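Local coordinates for EST1E (Clostridium proteoclasticum, PDB 2WTM), which hydrolyses esters as a promiscuous feruloyl esterase of a rumen bacterium, probably releasing ferulic acid from its esters by a serine-hydrolase mechanism, at residues Pro133-Pro138 and Ile179-Phe184; Leu193-Asp198 and Glu235-Ala240. All blocks are in the same frame, centred on the assembly; numbering follows the deposited sequence.

Contact 1: Pro133-Pro138 and Ile179-Phe184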
loop_
_atom_site.group_PDB
_atom_site.type_symbol
_atom_site.label_atom_id
_atom_site.label_comp_id
_atom_site.label_asym_id
_atom_site.label_seq_id
_atom_site.Cartn_x
_atom_site.Cartn_y
_atom_site.Cartn_z
ATOM N N PRO A 133 17.649 3.479 8.932
ATOM C CA PRO A 133 16.397 3.425 8.180
ATOM C C PRO A 133 16.125 4.656 7.369
ATOM O O PRO A 133 16.375 5.775 7.857
ATOM C CB PRO A 133 15.373 3.251 9.278
ATOM C CG PRO A 133 15.979 3.858 10.485
ATOM C CD PRO A 133 17.393 3.519 10.391
ATOM N N ALA A 134 15.698 4.497 6.141
ATOM C CA ALA A 134 15.337 5.637 5.294
ATOM C C ALA A 134 13.950 6.138 5.645
ATOM O O ALA A 134 13.090 6.276 4.746
ATOM C CB ALA A 134 15.412 5.241 3.805
ATOM N N ALA A 135 13.726 6.459 6.922
ATOM C CA ALA A 135 12.387 6.723 7.438
ATOM C C ALA A 135 11.816 8.063 6.978
ATOM O O ALA A 135 10.603 8.313 7.132
ATOM C CB ALA A 135 12.413 6.702 8.927
ATOM N N MET A 136 12.662 8.928 6.437
ATOM C CA MET A 136 12.163 10.230 5.899
ATOM C C MET A 136 11.675 10.114 4.447
ATOM O O MET A 136 11.185 11.121 3.897
ATOM C CB MET A 136 13.232 11.342 6.023
ATOM C CG MET A 136 13.745 11.597 7.404
ATOM S SD MET A 136 12.430 12.169 8.427
ATOM C CE MET A 136 12.039 13.675 7.565
ATOM N N ILE A 137 11.774 8.947 3.778
ATOM C CA ILE A 137 11.360 8.904 2.363
ATOM C C ILE A 137 9.957 9.508 2.171
ATOM O O ILE A 137 9.769 10.276 1.250
ATOM C CB ILE A 137 11.535 7.495 1.755
ATOM C CG1 ILE A 137 13.026 7.316 1.382
ATOM C CG2 ILE A 137 10.617 7.326 0.549
ATOM C CD1 ILE A 137 13.361 5.951 0.925
ATOM N N PRO A 138 8.945 9.093 2.976
ATOM C CA PRO A 138 7.559 9.652 2.695
ATOM C C PRO A 138 7.477 11.139 2.893
ATOM O O PRO A 138 6.899 11.801 1.989
ATOM C CB PRO A 138 6.637 8.826 3.602
ATOM C CG PRO A 138 7.484 7.510 3.804
ATOM C CD PRO A 138 8.913 7.972 3.942
ATOM N N ILE A 179 2.243 7.686 2.933
ATOM C CA ILE A 179 2.634 6.954 4.156
ATOM C C ILE A 179 2.978 7.903 5.258
ATOM O O ILE A 179 3.895 8.719 5.166
ATOM C CB ILE A 179 3.797 6.006 3.880
ATOM C CG1 ILE A 179 3.361 4.917 2.933
ATOM C CG2 ILE A 179 4.304 5.277 5.154
ATOM C CD1 ILE A 179 4.417 4.089 2.354
ATOM N N ARG A 180 2.248 7.771 6.381
ATOM C CA ARG A 180 2.535 8.563 7.594
ATOM C C ARG A 180 3.381 7.750 8.589
ATOM O O ARG A 180 2.847 7.051 9.405
ATOM C CB ARG A 180 1.221 8.961 8.233
ATOM C CG ARG A 180 0.208 9.563 7.250
ATOM C CD ARG A 180 0.716 10.652 6.380
ATOM N NE ARG A 180 1.319 11.717 7.165
ATOM C CZ ARG A 180 1.427 12.970 6.762
ATOM N NH1 ARG A 180 0.915 13.376 5.599
ATOM N NH2 ARG A 180 2.033 13.836 7.565
ATOM N N VAL A 181 4.698 7.817 8.421
ATOM C CA VAL A 181 5.617 6.982 9.225
ATOM C C VAL A 181 5.359 7.071 10.707
ATOM O O VAL A 181 5.393 6.093 11.429
ATOM C CB VAL A 181 7.113 7.282 8.862
ATOM C CG1 VAL A 181 8.044 6.436 9.667
ATOM C CG2 VAL A 181 7.339 7.022 7.381
ATOM N N GLU A 182 5.100 8.296 11.145
ATOM C CA GLU A 182 4.912 8.543 12.569
ATOM C C GLU A 182 3.796 7.728 13.190
ATOM O O GLU A 182 3.879 7.350 14.391
ATOM C CB GLU A 182 4.663 10.040 12.768
ATOM C CG GLU A 182 5.832 10.969 12.558
ATOM C CD GLU A 182 6.210 11.249 11.076
ATOM O OE1 GLU A 182 5.406 10.916 10.126
ATOM O OE2 GLU A 182 7.318 11.833 10.875
ATOM N N ASP A 183 2.757 7.413 12.413
ATOM C CA ASP A 183 1.636 6.563 12.875
ATOM C C ASP A 183 2.154 5.162 13.223
ATOM O O ASP A 183 1.763 4.540 14.222
ATOM C CB ASP A 183 0.544 6.433 11.835
ATOM C CG ASP A 183 -0.277 7.655 11.673
ATOM O OD1 ASP A 183 -0.046 8.664 12.387
ATOM O OD2 ASP A 183 -1.122 7.608 10.766
ATOM N N PHE A 184 2.991 4.652 12.331
ATOM C CA PHE A 184 3.559 3.307 12.517
ATOM C C PHE A 184 4.571 3.255 13.690
ATOM O O PHE A 184 4.679 2.239 14.365
ATOM C CB PHE A 184 4.284 2.791 11.227
ATOM C CG PHE A 184 3.410 2.673 10.007
ATOM C CD1 PHE A 184 3.002 1.456 9.580
ATOM C CD2 PHE A 184 2.929 3.789 9.333
ATOM C CE1 PHE A 184 2.232 1.288 8.434
ATOM C CE2 PHE A 184 2.181 3.657 8.163
ATOM C CZ PHE A 184 1.817 2.398 7.730
#
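Pro138 meets both Ile179 and Val181, and its ring, followed atom by atom, gives a compact example of how the first turn of one helix packs against the residues leading into another. CB, which points at the opposing segment, lies 3.2 Å from the carbonyl O of Ile179, an oxygen that also accepts a hydrogen bond from Arg142. CG reaches further along: it sits 4.0 Å from CB of Ile179 and 3.6 Å from CG2 of Val181. CD closes the ring 3.9 Å from that same methyl CG2 of Val181. Proline and valine side chains meet at about a right angle. In an alpha/beta-hydrolase such as this, residues 133-138 follow strand 125-131 of the central sheet, form a type I turn from Ala134 to Ile137 and enter helix 137-143; helix 181-187 leads back toward the next strand of the sheet. Val181 holds CG2 anti to its own carbonyl carbon, which aims this methyl between the proline ring and the turn, 3.5 Å from the backbone O of Ala135. The other branch, CG1, is 4.4 Å from CB of Ala135, a looser apolar touch. Leu112 and Leu116 of helix 109-120 also pack on Val181 and Ile179 respectively.

Contact 2: Leu193-Asp198 and Glu235-Ala240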
loop_
_atom_site.group_PDB
_atom_site.type_symbol
_atom_site.label_atom_id
_atom_site.label_comp_id
_atom_site.label_asym_id
_atom_site.label_seq_id
_atom_site.Cartn_x
_atom_site.Cartn_y
_atom_site.Cartn_z
ATOM N N LEU A 193 15.810 -1.429 18.202
ATOM C CA LEU A 193 17.190 -0.960 18.119
ATOM C C LEU A 193 17.423 -0.286 16.801
ATOM O O LEU A 193 17.359 -0.942 15.742
ATOM C CB LEU A 193 18.202 -2.086 18.247
ATOM C CG LEU A 193 19.666 -1.763 18.005
ATOM C CD1 LEU A 193 20.251 -0.995 19.189
ATOM C CD2 LEU A 193 20.515 -3.043 17.825
ATOM N N ILE A 194 17.631 1.031 16.845
ATOM C CA ILE A 194 18.062 1.743 15.621
ATOM C C ILE A 194 19.544 1.909 15.661
ATOM O O ILE A 194 20.093 2.330 16.702
ATOM C CB ILE A 194 17.373 3.112 15.416
ATOM C CG1 ILE A 194 15.892 2.890 15.208
ATOM C CG2 ILE A 194 17.980 3.799 14.224
ATOM C CD1 ILE A 194 15.143 4.222 15.134
ATOM N N VAL A 195 20.195 1.553 14.565
ATOM C CA VAL A 195 21.653 1.805 14.378
ATOM C C VAL A 195 21.828 2.785 13.243
ATOM O O VAL A 195 21.061 2.728 12.251
ATOM C CB VAL A 195 22.377 0.469 14.048
ATOM C CG1 VAL A 195 23.894 0.735 14.004
ATOM C CG2 VAL A 195 22.021 -0.557 15.052
ATOM N N HIS A 196 22.764 3.754 13.343
ATOM C CA HIS A 196 22.969 4.698 12.289
ATOM C C HIS A 196 24.328 5.350 12.435
ATOM O O HIS A 196 24.709 5.694 13.558
ATOM C CB HIS A 196 21.865 5.788 12.388
ATOM C CG HIS A 196 21.493 6.450 11.103
ATOM N ND1 HIS A 196 20.184 6.528 10.656
ATOM C CD2 HIS A 196 22.235 7.075 10.178
ATOM C CE1 HIS A 196 20.152 7.167 9.513
ATOM N NE2 HIS A 196 21.387 7.500 9.180
ATOM N N GLY A 197 25.043 5.434 11.311
ATOM C CA GLY A 197 26.377 6.097 11.209
ATOM C C GLY A 197 26.183 7.594 11.159
ATOM O O GLY A 197 25.411 8.077 10.334
ATOM N N ASP A 198 26.954 8.328 11.945
ATOM C CA ASP A 198 26.765 9.782 11.979
ATOM C C ASP A 198 27.387 10.548 10.796
ATOM O O ASP A 198 27.223 11.764 10.729
ATOM C CB ASP A 198 27.147 10.379 13.345
ATOM C CG ASP A 198 28.626 10.320 13.645
ATOM O OD1 ASP A 198 29.462 10.162 12.741
ATOM O OD2 ASP A 198 28.874 10.377 14.859
ATOM N N GLU A 235 31.721 -3.920 12.299
ATOM C CA GLU A 235 31.736 -4.647 13.584
ATOM C C GLU A 235 31.016 -4.012 14.757
ATOM O O GLU A 235 30.567 -4.695 15.663
ATOM C CB GLU A 235 33.174 -4.990 13.984
ATOM C CG GLU A 235 34.022 -3.883 14.537
ATOM C CD GLU A 235 34.498 -2.822 13.544
ATOM O OE1 GLU A 235 34.445 -3.015 12.292
ATOM O OE2 GLU A 235 34.984 -1.782 14.026
ATOM N N LEU A 236 30.950 -2.681 14.765
ATOM C CA LEU A 236 30.252 -2.029 15.832
ATOM C C LEU A 236 28.752 -2.242 15.641
ATOM O O LEU A 236 27.971 -2.307 16.607
ATOM C CB LEU A 236 30.585 -0.555 15.853
ATOM C CG LEU A 236 32.025 -0.284 16.355
ATOM C CD1 LEU A 236 32.253 1.173 16.428
ATOM C CD2 LEU A 236 32.305 -0.968 17.735
ATOM N N VAL A 237 28.342 -2.299 14.396
ATOM C CA VAL A 237 26.926 -2.606 14.095
ATOM C C VAL A 237 26.570 -4.035 14.524
ATOM O O VAL A 237 25.570 -4.244 15.226
ATOM C CB VAL A 237 26.618 -2.394 12.607
ATOM C CG1 VAL A 237 25.162 -2.784 12.270
ATOM C CG2 VAL A 237 26.898 -0.962 12.198
ATOM N N THR A 238 27.355 -5.028 14.124
ATOM C CA THR A 238 26.995 -6.363 14.471
ATOM C C THR A 238 27.108 -6.568 15.988
ATOM O O THR A 238 26.340 -7.282 16.553
ATOM C CB THR A 238 27.871 -7.397 13.765
ATOM O OG1 THR A 238 29.237 -7.139 14.088
ATOM C CG2 THR A 238 27.747 -7.302 12.260
ATOM N N GLU A 239 28.058 -5.921 16.652
ATOM C CA GLU A 239 28.061 -6.049 18.128
ATOM C C GLU A 239 26.816 -5.453 18.786
ATOM O O GLU A 239 26.304 -5.964 19.779
ATOM C CB GLU A 239 29.327 -5.427 18.742
ATOM C CG GLU A 239 30.516 -6.346 18.736
ATOM C CD GLU A 239 30.209 -7.721 19.367
ATOM O OE1 GLU A 239 29.869 -7.839 20.590
ATOM O OE2 GLU A 239 30.255 -8.677 18.563
ATOM N N ALA A 240 26.281 -4.396 18.183
ATOM C CA ALA A 240 25.106 -3.780 18.806
ATOM C C ALA A 240 23.855 -4.666 18.621
ATOM O O ALA A 240 23.040 -4.845 19.504
ATOM C CB ALA A 240 24.884 -2.429 18.219
#
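Val195 and Val237 meet with their side chains crossing at a slant, so that one methyl of the strand residue touches both methyls of the helix residue. CG1 of Val195 is 3.9 Å from CG2 of Val237, and its distance to CG1 of the same valine is 4.1 Å. The strand valine places this methyl anti to its backbone N (chi1 -174°), which carries it out from the sheet toward the helix. Two residues earlier on the same face, Leu193 extends in the same general direction but finds backbone: its CD2 approaches the carbonyl O of Ala240 at 3.5 Å, while CB of Ala240 stands 4.4 Å from that CD2. This is the layered packing of the alpha/beta-hydrolase fold, with helix 234-249 lying on one face of the central sheet and strand 192-197 running parallel to both its neighbours, 125-131 and 218-223. Ile223 and Leu131, one from each neighbouring strand, touch both valines and widen the apolar patch around them.

Contact 1 closes before contact 2 opens, and helix 181-187 is followed in the chain by strand 192-197, so the two follow each other in series. Their centres lie about 20 Å apart, yet they touch where Pro133 packs its CD against CG2 of Ile194, at 3.9 Å. Contact 1 joins the connection after strand 125-131 to the start of helix 181-187, whereas contact 2 packs helix 234-249 on the sheet through the adjacent parallel strand. Ser108, which fits the nucleophile of a Ser108-His228-Asp200 triad, shares a backbone hydrogen bond with Ala134. The loop of contact 1 is thus tied to the probable active site, and strand 192-197 leads toward Asp200, the probable acid of that triad.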